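Negative regulator of ofd1 (Schizosaccharomyces pombe, PDB 3QTM) supports correct translation termination, stabilises the hypoxic transcription factor domain Sre1N and directly inhibits ofd1. Local coordinates at residues D17-L22 with S63-D68; S193-F198 with E204-D209; R291-A296 with K324-S329. All blocks are in the same frame, centred on the assembly; numbering follows the deposited sequence.

Contact 1 (D17-L22 with S63-D68); sequences DNISQL and STLPKD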
# COMPACT_ATOMS: atom_id res chain seq x y z
N ASP A 17 7.79 14.18 25.65
CA ASP A 17 6.87 13.19 26.23
C ASP A 17 5.44 13.37 25.71
O ASP A 17 4.82 12.41 25.29
CB ASP A 17 6.86 13.29 27.76
CG ASP A 17 8.18 12.88 28.38
OD1 ASP A 17 8.83 11.95 27.84
OD2 ASP A 17 8.58 13.49 29.40
N ASN A 18 4.94 14.60 25.78
CA ASN A 18 3.65 14.98 25.22
C ASN A 18 3.44 14.47 23.79
O ASN A 18 2.38 13.96 23.45
CB ASN A 18 3.58 16.50 25.16
CG ASN A 18 2.68 17.07 26.21
OD1 ASN A 18 1.47 17.21 26.01
ND2 ASN A 18 3.27 17.45 27.34
N ILE A 19 4.46 14.65 22.95
CA ILE A 19 4.32 14.26 21.56
C ILE A 19 4.30 12.75 21.47
O ILE A 19 3.53 12.17 20.71
CB ILE A 19 5.43 14.90 20.68
CG1 ILE A 19 5.21 16.41 20.62
CG2 ILE A 19 5.44 14.28 19.28
CD1 ILE A 19 6.46 17.20 20.27
N SER A 20 5.13 12.11 22.29
CA SER A 20 5.15 10.67 22.36
C SER A 20 3.78 10.14 22.81
O SER A 20 3.33 9.10 22.32
CB SER A 20 6.26 10.22 23.31
OG SER A 20 6.24 8.82 23.43
N GLN A 21 3.13 10.83 23.73
CA GLN A 21 1.80 10.39 24.16
C GLN A 21 0.77 10.61 23.05
O GLN A 21 -0.17 9.84 22.88
CB GLN A 21 1.39 11.08 25.46
CG GLN A 21 2.21 10.64 26.69
CD GLN A 21 2.35 9.12 26.82
OE1 GLN A 21 1.38 8.37 26.66
NE2 GLN A 21 3.57 8.66 27.10
N LEU A 22 0.99 11.67 22.27
CA LEU A 22 0.13 11.96 21.14
C LEU A 22 0.15 10.80 20.14
O LEU A 22 -0.91 10.33 19.69
CB LEU A 22 0.56 13.28 20.49
CG LEU A 22 -0.33 13.94 19.45
CD1 LEU A 22 -1.66 14.37 20.08
CD2 LEU A 22 0.42 15.13 18.83
N SER A 63 6.72 27.18 16.59
CA SER A 63 7.66 26.95 15.52
C SER A 63 8.72 25.91 15.90
O SER A 63 9.45 25.44 15.03
CB SER A 63 8.33 28.27 15.09
OG SER A 63 9.31 28.67 16.02
N THR A 64 8.81 25.55 17.18
CA THR A 64 9.79 24.53 17.55
C THR A 64 9.17 23.16 17.78
O THR A 64 9.87 22.22 18.12
CB THR A 64 10.68 24.93 18.74
OG1 THR A 64 9.87 25.20 19.88
CG2 THR A 64 11.49 26.17 18.39
N LEU A 65 7.87 23.03 17.59
CA LEU A 65 7.27 21.70 17.57
C LEU A 65 7.91 20.91 16.43
O LEU A 65 8.12 21.44 15.35
CB LEU A 65 5.75 21.78 17.41
CG LEU A 65 4.99 22.32 18.63
CD1 LEU A 65 3.53 22.64 18.27
CD2 LEU A 65 5.07 21.34 19.82
N PRO A 66 8.26 19.65 16.68
CA PRO A 66 8.95 18.87 15.66
C PRO A 66 8.03 18.38 14.57
O PRO A 66 6.79 18.34 14.71
CB PRO A 66 9.47 17.64 16.43
CG PRO A 66 8.75 17.61 17.70
CD PRO A 66 7.93 18.85 17.87
N LYS A 67 8.66 17.97 13.48
CA LYS A 67 7.95 17.34 12.39
C LYS A 67 7.04 16.20 12.87
O LYS A 67 5.95 16.02 12.34
CB LYS A 67 8.94 16.82 11.35
CG LYS A 67 9.76 17.91 10.65
CD LYS A 67 10.43 17.33 9.40
CE LYS A 67 11.24 18.39 8.65
NZ LYS A 67 12.38 18.84 9.47
N ASP A 68 7.50 15.44 13.87
CA ASP A 68 6.72 14.32 14.41
C ASP A 68 5.40 14.76 15.03
O ASP A 68 4.44 14.00 15.03
CB ASP A 68 7.52 13.55 15.47
CG ASP A 68 8.57 12.64 14.86
OD1 ASP A 68 8.58 12.50 13.61
OD2 ASP A 68 9.39 12.07 15.63
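The CD1 methyl of Ile19 meets the CD-CG side of the Pro66 ring where helix 15-34 passes the start of helix 67-82 in this all-helical protein with tetratricopeptide-type repeats. The two helices are not neighbours in sequence: helix 38-58 lies between them along the chain, and the contact is made by residues of the first helix with the turn that leads into the third. The apolar part centres on Ile19, whose CB points at the turn. Its CG1 branch lies beside the backbone N, opposite the carbonyl carbon (chi1 -68°), and this brings CD1 against Pro66 CD and CG. There CD1 comes to 3.3 Å from Pro66 CD, less than normal van der Waals contact; since Ile19 was deposited in two conformers, this closeness is doubtful. Leu65 adds a looser touch, CD2 lying 4.4 Å from Ile19 CD1, while it also packs on Leu56 of helix 38-58. The other branch of Ile19, CG2, turns to the start of helix 67-82, 4.4 Å from Asp68 CB. Pro66 stands at the N-cap position of helix 67-82, so the isoleucine packs against the point where that helix is launched. Polar ties sit around this apolar patch. Lys67 NZ is bonded to two backbone carbonyl oxygens, those of Ala114 and Gly116. Trp23, one residue beyond the segment on helix 15-34, joins the same two helices by donating its indole NE1 to Asp68 O.

Contact 2 (S193-F198 with E204-D209); sequences SYLFQF and EAFLLD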
# COMPACT_ATOMS: atom_id res chain seq x y z
N SER A 193 -2.61 0.80 -8.33
CA SER A 193 -3.78 0.74 -9.18
C SER A 193 -3.69 1.83 -10.24
O SER A 193 -4.00 1.61 -11.41
CB SER A 193 -5.05 0.89 -8.34
OG SER A 193 -6.17 1.14 -9.16
N TYR A 194 -3.22 3.01 -9.83
CA TYR A 194 -3.10 4.11 -10.76
C TYR A 194 -2.10 3.83 -11.87
O TYR A 194 -2.37 4.10 -13.04
CB TYR A 194 -2.69 5.40 -10.04
CG TYR A 194 -2.61 6.57 -10.97
CD1 TYR A 194 -3.76 7.11 -11.53
CD2 TYR A 194 -1.39 7.14 -11.30
CE1 TYR A 194 -3.71 8.17 -12.38
CE2 TYR A 194 -1.32 8.22 -12.16
CZ TYR A 194 -2.49 8.73 -12.70
OH TYR A 194 -2.44 9.81 -13.56
N LEU A 195 -0.94 3.31 -11.49
CA LEU A 195 0.10 2.99 -12.46
C LEU A 195 -0.33 1.87 -13.40
O LEU A 195 0.17 1.77 -14.51
CB LEU A 195 1.39 2.60 -11.74
CG LEU A 195 1.98 3.67 -10.84
CD1 LEU A 195 3.25 3.15 -10.18
CD2 LEU A 195 2.26 4.92 -11.62
N PHE A 196 -1.24 1.02 -12.93
CA PHE A 196 -1.76 -0.07 -13.73
C PHE A 196 -2.84 0.43 -14.70
O PHE A 196 -2.82 0.13 -15.90
CB PHE A 196 -2.33 -1.18 -12.83
CG PHE A 196 -3.23 -2.14 -13.55
CD1 PHE A 196 -2.70 -3.11 -14.39
CD2 PHE A 196 -4.61 -2.08 -13.39
CE1 PHE A 196 -3.53 -4.00 -15.07
CE2 PHE A 196 -5.45 -2.96 -14.06
CZ PHE A 196 -4.90 -3.93 -14.90
N GLN A 197 -3.78 1.21 -14.18
CA GLN A 197 -4.88 1.74 -14.97
C GLN A 197 -4.35 2.70 -16.02
O GLN A 197 -4.85 2.73 -17.14
CB GLN A 197 -5.89 2.45 -14.07
CG GLN A 197 -6.65 1.54 -13.12
CD GLN A 197 -8.09 1.32 -13.54
OE1 GLN A 197 -8.72 2.21 -14.11
NE2 GLN A 197 -8.61 0.12 -13.27
N PHE A 198 -3.33 3.47 -15.67
CA PHE A 198 -2.89 4.57 -16.51
C PHE A 198 -1.40 4.52 -16.83
O PHE A 198 -0.78 5.54 -17.09
CB PHE A 198 -3.25 5.91 -15.86
CG PHE A 198 -4.72 6.06 -15.58
CD1 PHE A 198 -5.24 5.71 -14.35
CD2 PHE A 198 -5.58 6.53 -16.57
CE1 PHE A 198 -6.60 5.84 -14.09
CE2 PHE A 198 -6.93 6.66 -16.32
CZ PHE A 198 -7.44 6.31 -15.08
N GLU A 204 8.72 3.03 -19.39
CA GLU A 204 9.06 1.82 -18.68
C GLU A 204 9.98 2.15 -17.50
O GLU A 204 9.87 1.57 -16.43
CB GLU A 204 9.71 0.82 -19.62
CG GLU A 204 10.23 -0.42 -18.92
CD GLU A 204 10.98 -1.32 -19.88
OE1 GLU A 204 11.42 -0.82 -20.94
OE2 GLU A 204 11.13 -2.52 -19.57
N ALA A 205 10.90 3.09 -17.71
CA ALA A 205 11.87 3.41 -16.67
C ALA A 205 11.18 4.04 -15.47
O ALA A 205 11.53 3.77 -14.32
CB ALA A 205 12.95 4.34 -17.21
N PHE A 206 10.19 4.88 -15.73
CA PHE A 206 9.40 5.48 -14.67
C PHE A 206 8.72 4.39 -13.83
O PHE A 206 8.84 4.37 -12.60
CB PHE A 206 8.36 6.45 -15.25
CG PHE A 206 7.51 7.12 -14.22
CD1 PHE A 206 7.96 8.25 -13.56
CD2 PHE A 206 6.26 6.61 -13.89
CE1 PHE A 206 7.17 8.87 -12.59
CE2 PHE A 206 5.47 7.22 -12.93
CZ PHE A 206 5.93 8.36 -12.28
N LEU A 207 8.00 3.50 -14.51
CA LEU A 207 7.28 2.41 -13.86
C LEU A 207 8.20 1.52 -13.04
O LEU A 207 7.90 1.20 -11.90
CB LEU A 207 6.56 1.57 -14.90
CG LEU A 207 5.33 2.24 -15.51
CD1 LEU A 207 4.88 1.49 -16.76
CD2 LEU A 207 4.22 2.31 -14.49
N LEU A 208 9.33 1.14 -13.63
CA LEU A 208 10.35 0.38 -12.91
C LEU A 208 10.78 1.09 -11.64
O LEU A 208 10.98 0.46 -10.60
CB LEU A 208 11.59 0.19 -13.80
CG LEU A 208 11.49 -0.95 -14.82
CD1 LEU A 208 12.69 -0.96 -15.79
CD2 LEU A 208 11.35 -2.29 -14.09
N ASP A 209 10.94 2.40 -11.73
CA ASP A 209 11.38 3.20 -10.59
C ASP A 209 10.31 3.25 -9.49
O ASP A 209 10.59 2.98 -8.32
CB ASP A 209 11.74 4.61 -11.06
CG ASP A 209 12.27 5.49 -9.94
OD1 ASP A 209 12.96 4.99 -9.02
OD2 ASP A 209 12.01 6.70 -9.99
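Leu195 is the residue through which helix 188-197 meets the short helix 204-209, the next helix along the chain; a loop of six residues joins them, and the closest CA atoms, those of Leu195 and Leu207, are 7.3 Å apart. Just before it, Tyr194 turns to the other neighbour and packs on Val155 and Ile159 of helix 151-170. Leu195 itself points at the short helix and uses two parts of its side chain. Its CB rests 4.0 Å from CD2 of Leu207. Farther out, with CG beside the backbone N (chi1 -61°), its CD2 methyl comes to the edge of the Phe206 ring, near the ring plane and 4.2 Å from CE2; the two side chains cross at about a right angle. Phe196 points away and reaches Thr245 of helix 229-254. Phe198, where the chain leaves helical geometry, folds back so that its CB sits 4.2 Å above one face of the Tyr194 ring, offset toward the rim. Phe202 of the connecting loop touches both leucines and meets the Phe206 ring nearly parallel, completing the apolar cluster. The charges of the short helix are engaged outside this contact, Glu204 with Lys267 and Asp209 with Arg167. The contact therefore rests on apolar burial and van der Waals packing, with no hydrogen bond or salt bridge between the two segments.

Contact 3 (R291-A296 with K324-S329); sequences RLLKLA and KEAQGS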
# COMPACT_ATOMS: atom_id res chain seq x y z
N ARG A 291 -3.25 -22.20 -1.54
CA ARG A 291 -2.22 -21.34 -2.10
C ARG A 291 -1.55 -21.97 -3.32
O ARG A 291 -1.09 -21.26 -4.22
CB ARG A 291 -1.18 -20.99 -1.03
CG ARG A 291 -1.73 -20.09 0.08
CD ARG A 291 -0.60 -19.50 0.93
NE ARG A 291 -1.11 -18.70 2.03
CZ ARG A 291 -1.62 -17.47 1.90
NH1 ARG A 291 -1.70 -16.90 0.70
NH2 ARG A 291 -2.05 -16.82 2.98
N LEU A 292 -1.52 -23.30 -3.36
CA LEU A 292 -0.87 -24.01 -4.47
C LEU A 292 -1.48 -23.62 -5.83
O LEU A 292 -0.78 -23.63 -6.84
CB LEU A 292 -0.90 -25.52 -4.25
CG LEU A 292 -0.01 -25.99 -3.09
CD1 LEU A 292 -0.46 -27.33 -2.53
CD2 LEU A 292 1.46 -26.04 -3.51
N LEU A 293 -2.75 -23.24 -5.84
CA LEU A 293 -3.37 -22.78 -7.08
C LEU A 293 -2.76 -21.47 -7.59
O LEU A 293 -2.66 -21.27 -8.79
CB LEU A 293 -4.88 -22.62 -6.92
CG LEU A 293 -5.63 -23.87 -6.48
CD1 LEU A 293 -7.13 -23.59 -6.38
CD2 LEU A 293 -5.33 -25.05 -7.43
N LYS A 294 -2.35 -20.59 -6.68
CA LYS A 294 -1.65 -19.36 -7.07
C LYS A 294 -0.29 -19.68 -7.70
O LYS A 294 0.11 -19.05 -8.68
CB LYS A 294 -1.47 -18.44 -5.86
CG LYS A 294 -0.69 -17.17 -6.17
CD LYS A 294 -1.27 -16.46 -7.39
CE LYS A 294 -0.71 -15.06 -7.56
NZ LYS A 294 -1.10 -14.20 -6.42
N LEU A 295 0.41 -20.65 -7.13
CA LEU A 295 1.66 -21.12 -7.72
C LEU A 295 1.39 -21.66 -9.12
O LEU A 295 2.09 -21.33 -10.08
CB LEU A 295 2.30 -22.20 -6.84
CG LEU A 295 3.48 -22.97 -7.45
CD1 LEU A 295 4.59 -22.02 -7.93
CD2 LEU A 295 4.04 -24.01 -6.48
N ALA A 296 0.36 -22.50 -9.23
CA ALA A 296 -0.03 -23.07 -10.51
C ALA A 296 -0.25 -22.00 -11.59
O ALA A 296 0.22 -22.15 -12.72
CB ALA A 296 -1.28 -23.94 -10.34
N LYS A 324 -2.87 -30.88 -8.47
CA LYS A 324 -3.18 -32.21 -7.94
C LYS A 324 -2.99 -32.29 -6.43
O LYS A 324 -3.79 -32.91 -5.72
CB LYS A 324 -2.33 -33.29 -8.62
CG LYS A 324 -3.11 -34.21 -9.57
CD LYS A 324 -2.37 -35.54 -9.82
CE LYS A 324 -1.54 -35.53 -11.12
NZ LYS A 324 -0.21 -34.83 -11.01
N GLU A 325 -1.91 -31.68 -5.93
CA GLU A 325 -1.67 -31.67 -4.50
C GLU A 325 -2.72 -30.84 -3.74
O GLU A 325 -3.12 -31.20 -2.63
CB GLU A 325 -0.28 -31.15 -4.19
CG GLU A 325 0.03 -31.12 -2.71
CD GLU A 325 1.31 -30.36 -2.38
OE1 GLU A 325 2.05 -30.01 -3.33
OE2 GLU A 325 1.57 -30.12 -1.18
N ALA A 326 -3.14 -29.73 -4.33
CA ALA A 326 -4.20 -28.92 -3.75
C ALA A 326 -5.47 -29.75 -3.60
O ALA A 326 -6.04 -29.83 -2.52
CB ALA A 326 -4.47 -27.71 -4.62
N GLN A 327 -5.90 -30.37 -4.70
CA GLN A 327 -7.11 -31.19 -4.70
C GLN A 327 -7.01 -32.38 -3.72
O GLN A 327 -7.96 -32.68 -3.00
CB GLN A 327 -7.42 -31.69 -6.12
CG GLN A 327 -8.71 -32.49 -6.25
CD GLN A 327 -8.85 -33.15 -7.62
OE1 GLN A 327 -7.93 -33.84 -8.08
NE2 GLN A 327 -9.99 -32.95 -8.27
N GLY A 328 -5.84 -33.01 -3.69
CA GLY A 328 -5.58 -34.11 -2.78
C GLY A 328 -5.58 -33.66 -1.33
O GLY A 328 -5.60 -34.48 -0.40
N SER A 329 -5.54 -32.35 -1.13
CA SER A 329 -5.56 -31.76 0.20
C SER A 329 -6.91 -31.14 0.50
O SER A 329 -7.05 -30.37 1.44
CB SER A 329 -4.45 -30.71 0.34
OG SER A 329 -3.18 -31.32 0.43
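Leu292, Ala326 and Glu325 supply most of the buried surface between the N-terminal part of helix 292-305 and the last turns of helix 309-328. Leu292 points at the partner helix, where its CB comes to 4.2 Å from CB of Ala326; the CA atoms of Leu292 and Ala326 are 6.0 Å apart. Farther out along the same side chain, CD1 lies over the flat face of the Glu325 carboxylate, 3.5 Å from the carbon CD and nearly as close to both oxygens. Glu325 gets there with CG anti to the backbone N (chi1 -180°) and an extended chain, crossing Leu292 at about a right angle, so an acidic side chain on the exposed flank roofs a buried leucine. On the other flank, Leu293 CD2 reaches the Ala326 methyl CB at 4.0 Å, and also packs on Val331 and Leu333 of the chain beyond. The alanine methyl thus meets two successive leucines of the same helix. The axes of segments 292-296 and 324-328 approach to 9.7 Å and run at 163° to each other: two helices that follow one another in the chain, in the antiparallel pairing of a helical hairpin, as in tetratricopeptide-type repeats.

How the contacts relate
The contacts follow one another along the chain, each closing before the next opens, and none touches another. Contact 1 joins helices 15-34 and 67-82 near the N-terminal end; contact 2, with its centre about 36 Å from that of contact 1, joins helices 188-197 and 204-209; contact 3 pairs helices 292-305 and 309-328, with its centre about 31 Å from that of contact 2. Contacts 1 and 3, about 51 Å apart by their centres, lie on opposite sides of the chain's centre. Contact 1 lies in the N-terminal family region and contact 3 in the C-terminal one, with contact 2 where the two meet. Contacts 2 and 3 join successive helices, whereas contact 1 skips over helix 38-58, in an elongated protein of helices and loops without strands.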